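Local coordinates for protein ORF6 thioesterase (Photobacterium profundum, PDB 4I45) that probably hydrolyses acyl-CoA thioesters as a hotdog-fold member of the 4-hydroxybenzoyl-CoA thioesterase family, and holds a magnesium ion at its surface, at residues A[51-56]-A[123-128]; A[57-62]-A[110-115]; A[4-9]-A[79-84]. One frame throughout, in Å; residues are numbered along the deposited sequence.

Contact 1. Residues A[51-56]-A[123-128]. With MG (magnesium ion), chain B.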
loop_
_atom_site.group_PDB
_atom_site.type_symbol
_atom_site.label_atom_id
_atom_site.label_comp_id
_atom_site.label_asym_id
_atom_site.label_seq_id
_atom_site.Cartn_x
_atom_site.Cartn_y
_atom_site.Cartn_z
ATOM N N ASN A 51 -9.829 -4.343 -26.310
ATOM C CA ASN A 51 -9.374 -4.473 -27.697
ATOM C C ASN A 51 -10.508 -4.635 -28.676
ATOM O O ASN A 51 -10.470 -3.973 -29.721
ATOM C CB ASN A 51 -8.350 -5.590 -27.763
ATOM C CG ASN A 51 -7.047 -5.201 -27.063
ATOM O OD1 ASN A 51 -6.461 -4.158 -27.396
ATOM N ND2 ASN A 51 -6.579 -6.019 -26.134
ATOM N N ASP A 52 -11.479 -5.500 -28.400
ATOM C CA ASP A 52 -12.629 -5.694 -29.294
ATOM C C ASP A 52 -13.643 -4.571 -29.241
ATOM O O ASP A 52 -14.246 -4.249 -30.250
ATOM C CB ASP A 52 -13.354 -7.010 -29.027
ATOM C CG ASP A 52 -12.534 -8.235 -29.366
ATOM O OD1 ASP A 52 -11.488 -8.144 -30.103
ATOM O OD2 ASP A 52 -12.947 -9.331 -28.918
ATOM N N HIS A 53 -13.892 -3.984 -28.081
ATOM C CA HIS A 53 -14.977 -3.033 -27.918
ATOM C C HIS A 53 -14.550 -1.629 -27.532
ATOM O O HIS A 53 -15.369 -0.713 -27.579
ATOM C CB HIS A 53 -15.977 -3.541 -26.878
ATOM C CG HIS A 53 -16.632 -4.842 -27.231
ATOM N ND1 HIS A 53 -17.865 -4.901 -27.812
ATOM C CD2 HIS A 53 -16.176 -6.171 -27.129
ATOM C CE1 HIS A 53 -18.185 -6.218 -28.004
ATOM N NE2 HIS A 53 -17.138 -6.981 -27.632
ATOM N N GLY A 54 -13.291 -1.415 -27.157
ATOM C CA GLY A 54 -12.857 -0.070 -26.708
ATOM C C GLY A 54 -13.521 0.382 -25.413
ATOM O O GLY A 54 -13.692 1.582 -25.166
ATOM N N LEU A 55 -13.868 -0.588 -24.573
ATOM C CA LEU A 55 -14.628 -0.309 -23.350
ATOM C C LEU A 55 -13.823 -0.755 -22.148
ATOM O O LEU A 55 -13.012 -1.685 -22.241
ATOM C CB LEU A 55 -15.972 -1.044 -23.337
ATOM C CG LEU A 55 -16.913 -0.672 -24.484
ATOM C CD1 LEU A 55 -18.192 -1.498 -24.433
ATOM C CD2 LEU A 55 -17.199 0.838 -24.481
ATOM N N GLY A 56 -14.049 -0.082 -21.013
ATOM C CA GLY A 56 -13.501 -0.519 -19.736
ATOM C C GLY A 56 -14.497 -0.294 -18.657
ATOM O O GLY A 56 -15.418 0.500 -18.778
ATOM N N PRO A 123 -23.324 0.160 -23.484
ATOM C CA PRO A 123 -23.865 -1.104 -22.995
ATOM C C PRO A 123 -22.740 -2.106 -22.735
ATOM O O PRO A 123 -21.747 -2.125 -23.435
ATOM C CB PRO A 123 -24.809 -1.545 -24.119
ATOM C CG PRO A 123 -25.183 -0.255 -24.820
ATOM C CD PRO A 123 -23.922 0.555 -24.775
ATOM N N VAL A 124 -22.857 -2.865 -21.657
ATOM C CA VAL A 124 -21.947 -3.999 -21.443
ATOM C C VAL A 124 -22.210 -5.035 -22.548
ATOM O O VAL A 124 -23.363 -5.452 -22.725
ATOM C CB VAL A 124 -22.161 -4.661 -20.067
ATOM C CG1 VAL A 124 -21.193 -5.823 -19.903
ATOM C CG2 VAL A 124 -22.004 -3.612 -18.927
ATOM N N PRO A 125 -21.159 -5.442 -23.299
ATOM C CA PRO A 125 -21.413 -6.489 -24.299
ATOM C C PRO A 125 -21.848 -7.827 -23.707
ATOM O O PRO A 125 -21.444 -8.157 -22.586
ATOM C CB PRO A 125 -20.068 -6.619 -25.063
ATOM C CG PRO A 125 -19.307 -5.328 -24.715
ATOM C CD PRO A 125 -19.748 -5.020 -23.300
ATOM N N ALA A 126 -22.664 -8.587 -24.417
ATOM C CA ALA A 126 -23.138 -9.887 -23.944
ATOM C C ALA A 126 -21.990 -10.859 -23.656
ATOM O O ALA A 126 -22.020 -11.609 -22.683
ATOM C CB ALA A 126 -24.115 -10.484 -24.941
ATOM N N ASP A 127 -20.919 -10.802 -24.445
ATOM C CA ASP A 127 -19.865 -11.804 -24.289
ATOM C C ASP A 127 -19.126 -11.745 -22.946
ATOM O O ASP A 127 -18.838 -12.792 -22.405
ATOM C CB ASP A 127 -18.899 -11.862 -25.485
ATOM C CG ASP A 127 -18.230 -10.541 -25.815
ATOM O OD1 ASP A 127 -17.675 -10.434 -26.935
ATOM O OD2 ASP A 127 -18.215 -9.551 -25.039
ATOM N N ILE A 128 -18.870 -10.570 -22.376
ATOM C CA ILE A 128 -18.077 -10.518 -21.144
ATOM C C ILE A 128 -18.903 -11.040 -19.958
ATOM O O ILE A 128 -18.338 -11.647 -19.054
ATOM C CB ILE A 128 -17.393 -9.114 -20.894
ATOM C CG1 ILE A 128 -16.453 -9.155 -19.682
ATOM C CG2 ILE A 128 -18.410 -8.031 -20.703
ATOM C CD1 ILE A 128 -15.693 -7.855 -19.492
HETATM MG MG MG B . -17.070 -8.969 -28.111
HETATM O O HOH W 1 -15.089 -9.231 -27.289
HETATM O O HOH W 2 -19.081 -9.002 -28.895
#
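H53 and D127 bind a surface magnesium ion, joining the end of helix 43-53 to the segment 123-128. H53 NE2 binds magnesium at 2.0 Å, and D127 OD1 reaches it from the other segment, also at 2.0 Å. Waters 1 and 2, each 2.2 Å from magnesium, lie almost opposite one another. Both waters also sit at the edge of the imidazole, near its plane. The carboxylate of D127 stands nearly perpendicular to the ring (88°) and binds through OD1, with OD2 3.3 Å from magnesium. D127 CG lies between its backbone N and carbonyl carbon (chi1 56°), a setting that turns the carboxylate toward the ion. D52 joins from the second shell: water 1 donates to its OD2 at 2.7 Å, which should help orient this metal-bound water. Together with D127, the carboxylate of D52 probably offsets part of the ion's charge.

P125 covers one face of the imidazole. Its CG lies 3.6 Å from the centroid of the H53 ring and only 17° off the ring normal, a CH-pi contact that probably limits how far the ring can tip. Alongside, L55 CD1 touches P125 CG at 4.0 Å, extending this apolar patch inward. G54, with positive phi, ends the helix and lets the chain turn toward strand 56-66.

Around the site, P125, L55 and I128 all pack on L49 of helix 43-53. V124 and I128 rest on F57 of strand 56-66, and L55 and V124 reach C114 of strand 106-115.

Contact 2. Residues A[57-62]-A[110-115]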
loop_
_atom_site.group_PDB
_atom_site.type_symbol
_atom_site.label_atom_id
_atom_site.label_comp_id
_atom_site.label_asym_id
_atom_site.label_seq_id
_atom_site.Cartn_x
_atom_site.Cartn_y
_atom_site.Cartn_z
ATOM N N PHE A 57 -14.276 -1.011 -17.562
ATOM C CA PHE A 57 -15.092 -0.807 -16.385
ATOM C C PHE A 57 -14.394 0.131 -15.409
ATOM O O PHE A 57 -13.167 0.114 -15.275
ATOM C CB PHE A 57 -15.430 -2.119 -15.653
ATOM C CG PHE A 57 -16.265 -3.058 -16.446
ATOM C CD1 PHE A 57 -17.379 -2.605 -17.150
ATOM C CD2 PHE A 57 -15.912 -4.389 -16.562
ATOM C CE1 PHE A 57 -18.133 -3.466 -17.928
ATOM C CE2 PHE A 57 -16.673 -5.245 -17.323
ATOM C CZ PHE A 57 -17.799 -4.785 -17.997
ATOM N N ALA A 58 -15.199 0.954 -14.750
ATOM C CA ALA A 58 -14.720 1.851 -13.726
ATOM C C ALA A 58 -15.629 1.748 -12.518
ATOM O O ALA A 58 -16.835 1.653 -12.651
ATOM C CB ALA A 58 -14.710 3.282 -14.230
ATOM N N VAL A 59 -15.030 1.824 -11.337
ATOM C CA VAL A 59 -15.813 1.970 -10.121
ATOM C C VAL A 59 -16.298 3.400 -10.016
ATOM O O VAL A 59 -15.509 4.344 -9.959
ATOM C CB VAL A 59 -15.009 1.594 -8.879
ATOM C CG1 VAL A 59 -15.841 1.821 -7.523
ATOM C CG2 VAL A 59 -14.538 0.155 -8.984
ATOM N N TYR A 60 -17.613 3.547 -9.982
ATOM C CA TYR A 60 -18.243 4.836 -9.794
ATOM C C TYR A 60 -18.585 5.127 -8.320
ATOM O O TYR A 60 -18.386 6.240 -7.845
ATOM C CB TYR A 60 -19.471 4.917 -10.747
ATOM C CG TYR A 60 -20.298 6.147 -10.577
ATOM C CD1 TYR A 60 -19.710 7.398 -10.520
ATOM C CD2 TYR A 60 -21.679 6.068 -10.450
ATOM C CE1 TYR A 60 -20.471 8.559 -10.387
ATOM C CE2 TYR A 60 -22.450 7.218 -10.287
ATOM C CZ TYR A 60 -21.833 8.466 -10.259
ATOM O OH TYR A 60 -22.596 9.595 -10.099
ATOM N N LYS A 61 -19.119 4.121 -7.637
ATOM C CA LYS A 61 -19.463 4.299 -6.221
ATOM C C LYS A 61 -19.072 3.051 -5.499
ATOM O O LYS A 61 -19.173 1.950 -5.999
ATOM C CB LYS A 61 -20.964 4.553 -6.033
ATOM C CG LYS A 61 -21.406 5.914 -6.526
ATOM C CD LYS A 61 -22.893 6.125 -6.362
ATOM C CE LYS A 61 -23.397 7.462 -6.858
ATOM N NZ LYS A 61 -24.903 7.566 -6.749
ATOM N N ALA A 62 -18.640 3.271 -4.251
ATOM C CA ALA A 62 -18.358 2.204 -3.277
ATOM C C ALA A 62 -18.848 2.624 -1.887
ATOM O O ALA A 62 -18.421 3.644 -1.365
ATOM C CB ALA A 62 -16.916 1.914 -3.243
ATOM N N ILE A 110 -20.797 -1.924 -4.501
ATOM C CA ILE A 110 -19.943 -1.292 -5.529
ATOM C C ILE A 110 -20.717 -1.159 -6.848
ATOM O O ILE A 110 -21.320 -2.117 -7.302
ATOM C CB ILE A 110 -18.619 -2.102 -5.764
ATOM C CG1 ILE A 110 -17.614 -2.020 -4.569
ATOM C CG2 ILE A 110 -17.859 -1.590 -6.968
ATOM C CD1 ILE A 110 -18.123 -2.064 -3.217
ATOM N N GLU A 111 -20.751 0.059 -7.367
ATOM C CA GLU A 111 -21.365 0.319 -8.678
ATOM C C GLU A 111 -20.264 0.556 -9.676
ATOM O O GLU A 111 -19.457 1.485 -9.508
ATOM C CB GLU A 111 -22.277 1.552 -8.684
ATOM C CG GLU A 111 -23.304 1.584 -7.575
ATOM C CD GLU A 111 -24.360 2.672 -7.755
ATOM O OE1 GLU A 111 -24.133 3.597 -8.572
ATOM O OE2 GLU A 111 -25.410 2.602 -7.073
ATOM N N MET A 112 -20.285 -0.273 -10.711
ATOM C CA MET A 112 -19.328 -0.146 -11.797
ATOM C C MET A 112 -20.046 0.233 -13.091
ATOM O O MET A 112 -21.123 -0.268 -13.379
ATOM C CB MET A 112 -18.558 -1.434 -12.012
ATOM C CG MET A 112 -17.837 -1.909 -10.749
ATOM S SD MET A 112 -16.306 -2.833 -11.054
ATOM C CE MET A 112 -15.337 -1.689 -11.998
ATOM N N VAL A 113 -19.422 1.152 -13.812
ATOM C CA VAL A 113 -19.941 1.591 -15.099
ATOM C C VAL A 113 -19.016 1.112 -16.209
ATOM O O VAL A 113 -17.821 0.929 -16.045
ATOM C CB VAL A 113 -20.080 3.106 -15.123
ATOM C CG1 VAL A 113 -21.155 3.526 -14.113
ATOM C CG2 VAL A 113 -18.732 3.784 -14.867
ATOM N N CYS A 114 -19.627 0.970 -17.376
ATOM C CA CYS A 114 -18.962 0.537 -18.597
ATOM C C CYS A 114 -18.838 1.783 -19.492
ATOM O O CYS A 114 -19.840 2.383 -19.882
ATOM C CB CYS A 114 -19.799 -0.554 -19.252
ATOM S SG CYS A 114 -19.136 -1.159 -20.771
ATOM N N LEU A 115 -17.593 2.210 -19.685
ATOM C CA LEU A 115 -17.244 3.472 -20.379
ATOM C C LEU A 115 -16.415 3.264 -21.637
ATOM O O LEU A 115 -15.513 2.419 -21.671
ATOM C CB LEU A 115 -16.444 4.393 -19.444
ATOM C CG LEU A 115 -17.093 4.790 -18.123
ATOM C CD1 LEU A 115 -16.155 5.672 -17.288
ATOM C CD2 LEU A 115 -18.404 5.499 -18.382
HETATM O O HOH W 3 -25.680 5.708 -8.679
#
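F57 turns its CG anti to the carbonyl carbon (chi1 -64°), bringing the rim of its ring to C114, where CE1 meets C114 CB at 3.6 Å. C114 SG makes an oblique sulfur-aromatic contact with that ring, 5.0 Å from its centroid. M112 is bent at chi3 in the conformer described, one of two modelled, and its CE then lies 3.6 Å from V59 CG2 and also touches F57 CB. F57, V59, A62, I110, M112 and C114 share one face of this antiparallel pair; A58, K61, E111 and V113 share the other.

A58 and V113 form a hydrogen-bonded pair through both backbone bonds, V113 O taking the A58 N-H at 2.9 Å. Beyond V59 the register slips by one residue at a classic beta bulge, where Y60 and K61 both face E111. Y60 adopts helical backbone angles, and E111 O accepts two bonds, a shorter one from Y60 N (2.8 Å) and a longer one from K61 N (3.3 Å), the latter on a lone pair. E111 N returns a bond to K61 O. The extended side chains of K61 and E111 run side by side; their charged ends stop short of a salt bridge, and in the E111 conformer described, one of two modelled, water 3 links K61 NZ to E111 OE1.

Strand 106-115 continues the sheet to strand 89-97 through the backbones of W92 and T90, while R37 of helix 28-40 packs against V59, I110 and M112. At K61 and A62 strand 56-66 pairs antiparallel with a strand of the second subunit, carrying the sheet across the interface.

Contact 3. Residues A[4-9]-A[79-84]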
loop_
_atom_site.group_PDB
_atom_site.type_symbol
_atom_site.label_atom_id
_atom_site.label_comp_id
_atom_site.label_asym_id
_atom_site.label_seq_id
_atom_site.Cartn_x
_atom_site.Cartn_y
_atom_site.Cartn_z
ATOM N N SER A 4 -25.580 -12.799 -10.914
ATOM C CA SER A 4 -24.480 -13.806 -10.942
ATOM C C SER A 4 -24.613 -14.781 -9.747
ATOM O O SER A 4 -25.411 -14.551 -8.829
ATOM C CB SER A 4 -23.145 -13.064 -10.824
ATOM O OG SER A 4 -22.852 -12.776 -9.445
ATOM N N LYS A 5 -23.820 -15.856 -9.753
ATOM C CA LYS A 5 -23.616 -16.689 -8.540
ATOM C C LYS A 5 -22.713 -15.971 -7.532
ATOM O O LYS A 5 -22.178 -14.900 -7.854
ATOM C CB LYS A 5 -23.014 -18.053 -8.902
ATOM C CG LYS A 5 -21.586 -18.027 -9.477
ATOM C CD LYS A 5 -21.252 -19.370 -10.153
ATOM C CE LYS A 5 -19.799 -19.461 -10.630
ATOM N NZ LYS A 5 -18.828 -19.626 -9.518
ATOM N N ILE A 6 -22.558 -16.559 -6.331
ATOM C CA ILE A 6 -21.637 -16.053 -5.291
ATOM C C ILE A 6 -20.264 -16.647 -5.542
ATOM O O ILE A 6 -20.092 -17.869 -5.533
ATOM C CB ILE A 6 -22.057 -16.372 -3.801
ATOM C CG1 ILE A 6 -23.329 -15.611 -3.413
ATOM C CG2 ILE A 6 -20.948 -16.000 -2.829
ATOM C CD1 ILE A 6 -24.373 -15.541 -4.496
ATOM N N TYR A 7 -19.301 -15.776 -5.797
ATOM C CA TYR A 7 -17.907 -16.163 -5.918
ATOM C C TYR A 7 -17.241 -16.041 -4.541
ATOM O O TYR A 7 -17.627 -15.186 -3.735
ATOM C CB TYR A 7 -17.196 -15.271 -6.928
ATOM C CG TYR A 7 -17.698 -15.456 -8.326
ATOM C CD1 TYR A 7 -17.021 -16.285 -9.217
ATOM C CD2 TYR A 7 -18.859 -14.834 -8.758
ATOM C CE1 TYR A 7 -17.452 -16.460 -10.507
ATOM C CE2 TYR A 7 -19.322 -15.025 -10.039
ATOM C CZ TYR A 7 -18.612 -15.836 -10.912
ATOM O OH TYR A 7 -19.048 -16.025 -12.187
ATOM N N HIS A 8 -16.205 -16.857 -4.331
ATOM C CA HIS A 8 -15.421 -16.869 -3.109
ATOM C C HIS A 8 -13.959 -16.653 -3.383
ATOM O O HIS A 8 -13.399 -17.267 -4.302
ATOM C CB HIS A 8 -15.592 -18.205 -2.448
ATOM C CG HIS A 8 -16.980 -18.433 -1.940
ATOM N ND1 HIS A 8 -17.391 -17.994 -0.731
ATOM C CD2 HIS A 8 -18.073 -19.037 -2.531
ATOM C CE1 HIS A 8 -18.679 -18.335 -0.553
ATOM N NE2 HIS A 8 -19.100 -18.959 -1.663
ATOM N N HIS A 9 -13.340 -15.760 -2.611
ATOM C CA HIS A 9 -11.919 -15.460 -2.766
ATOM C C HIS A 9 -11.265 -15.359 -1.425
ATOM O O HIS A 9 -11.714 -14.551 -0.602
ATOM C CB HIS A 9 -11.722 -14.147 -3.506
ATOM C CG HIS A 9 -10.281 -13.766 -3.657
ATOM N ND1 HIS A 9 -9.429 -14.455 -4.444
ATOM C CD2 HIS A 9 -9.539 -12.748 -3.065
ATOM C CE1 HIS A 9 -8.208 -13.906 -4.364
ATOM N NE2 HIS A 9 -8.278 -12.853 -3.527
ATOM N N ARG A 79 -16.878 -12.872 -0.295
ATOM C CA ARG A 79 -18.035 -13.343 -1.059
ATOM C C ARG A 79 -18.483 -12.243 -1.989
ATOM O O ARG A 79 -18.715 -11.125 -1.550
ATOM C CB ARG A 79 -19.167 -13.722 -0.124
ATOM C CG ARG A 79 -18.852 -14.972 0.666
ATOM C CD ARG A 79 -19.990 -15.356 1.617
ATOM N NE ARG A 79 -19.590 -16.233 2.723
ATOM C CZ ARG A 79 -20.396 -16.558 3.734
ATOM N NH1 ARG A 79 -21.634 -16.062 3.781
ATOM N NH2 ARG A 79 -19.971 -17.358 4.726
ATOM N N THR A 80 -18.564 -12.547 -3.287
ATOM C CA THR A 80 -18.865 -11.539 -4.313
ATOM C C THR A 80 -19.955 -12.017 -5.234
ATOM O O THR A 80 -19.957 -13.161 -5.691
ATOM C CB THR A 80 -17.628 -11.241 -5.172
ATOM O OG1 THR A 80 -16.578 -10.739 -4.338
ATOM C CG2 THR A 80 -17.945 -10.250 -6.339
ATOM N N SER A 81 -20.894 -11.129 -5.495
ATOM C CA SER A 81 -21.912 -11.378 -6.511
ATOM C C SER A 81 -22.250 -10.055 -7.159
ATOM O O SER A 81 -21.940 -8.991 -6.623
ATOM C CB SER A 81 -23.171 -11.990 -5.909
ATOM O OG SER A 81 -23.752 -11.138 -4.951
ATOM N N PHE A 82 -22.817 -10.120 -8.354
ATOM C CA PHE A 82 -23.240 -8.890 -9.010
ATOM C C PHE A 82 -24.535 -9.083 -9.758
ATOM O O PHE A 82 -24.924 -10.197 -10.059
ATOM C CB PHE A 82 -22.157 -8.349 -9.942
ATOM C CG PHE A 82 -21.958 -9.149 -11.175
ATOM C CD1 PHE A 82 -21.034 -10.175 -11.209
ATOM C CD2 PHE A 82 -22.687 -8.868 -12.326
ATOM C CE1 PHE A 82 -20.826 -10.903 -12.363
ATOM C CE2 PHE A 82 -22.490 -9.604 -13.505
ATOM C CZ PHE A 82 -21.561 -10.609 -13.521
ATOM N N THR A 83 -25.186 -7.968 -10.033
ATOM C CA THR A 83 -26.351 -7.931 -10.873
ATOM C C THR A 83 -26.143 -6.850 -11.948
ATOM O O THR A 83 -25.384 -5.902 -11.765
ATOM C CB THR A 83 -27.623 -7.658 -10.034
ATOM O OG1 THR A 83 -27.522 -6.384 -9.398
ATOM C CG2 THR A 83 -27.803 -8.725 -8.947
ATOM N N LEU A 84 -26.808 -7.029 -13.080
ATOM C CA LEU A 84 -26.879 -6.013 -14.129
ATOM C C LEU A 84 -27.936 -5.006 -13.707
ATOM O O LEU A 84 -28.991 -5.401 -13.239
ATOM C CB LEU A 84 -27.266 -6.658 -15.456
ATOM C CG LEU A 84 -26.154 -6.733 -16.502
ATOM C CD1 LEU A 84 -26.592 -7.637 -17.676
ATOM C CD2 LEU A 84 -25.775 -5.318 -17.009
HETATM O O HOH W 4 -15.230 -13.003 -4.060
#
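S4, the first modelled residue, pairs with F82 through backbone and side chain together. Its N donates to F82 O at 2.8 Å, nearly in line with the carbonyl, while its OG accepts the F82 N-H at 2.9 Å in a straight bond (167°). The hydroxyl proton is spent on K5 O, 2.7 Å from S4 OG, so the hydroxyl both accepts and donates. Both F82 N and F82 O are thus satisfied by S4. S4 CB meanwhile lies over one face of the F82 ring, 3.8 Å from its centroid, as a CH-pi contact.

Y7 and T80 form a hydrogen-bonded antiparallel pair: Y7 N reaches T80 O at 2.7 Å and T80 N reaches Y7 O at 2.8 Å. T80 O also meets the edge of the Y7 ring. T80 OG1 is satisfied by Q94 NE2 and by water 4, which in turn donates weakly to Y7 O. In the next, non-hydrogen-bonded pair, H8 CE1 lies against R79 CG at 3.6 Å; H8 ND1 is hydrogen-bonded to D77, and R79 makes a cation-pi contact with W97.

On its far side strand 75-85 is bonded to strand 89-97 through R79, S81 and T83, leaving strand 7-12 outermost in this chain. Y7, T80 and F82 face helix 28-40, touching A36 or V40.

In the fold
From the N terminus, segment 4-9 opens the first loop, which contact 3 closes at 79-84 after the chain passes through helices 28-40 and 43-53 and strand 56-66. Residues 51-56 and 57-62 are consecutive and find their partners in reverse order: 110-115 closes contact 2, 123-128 closes contact 1, so contact 2 nests within contact 1. Contact 3 crosses both. Contacts 2 and 3, with centres about 15 Å apart, join the two strands outermost within this chain to their neighbours 106-115 and 75-85 in a hotdog sheet that packs on helix 28-40. Contact 1 meets contact 2 at the sheet's end, where G56 O probably hydrogen-bonds L115 N, tying the magnesium site to the sheet.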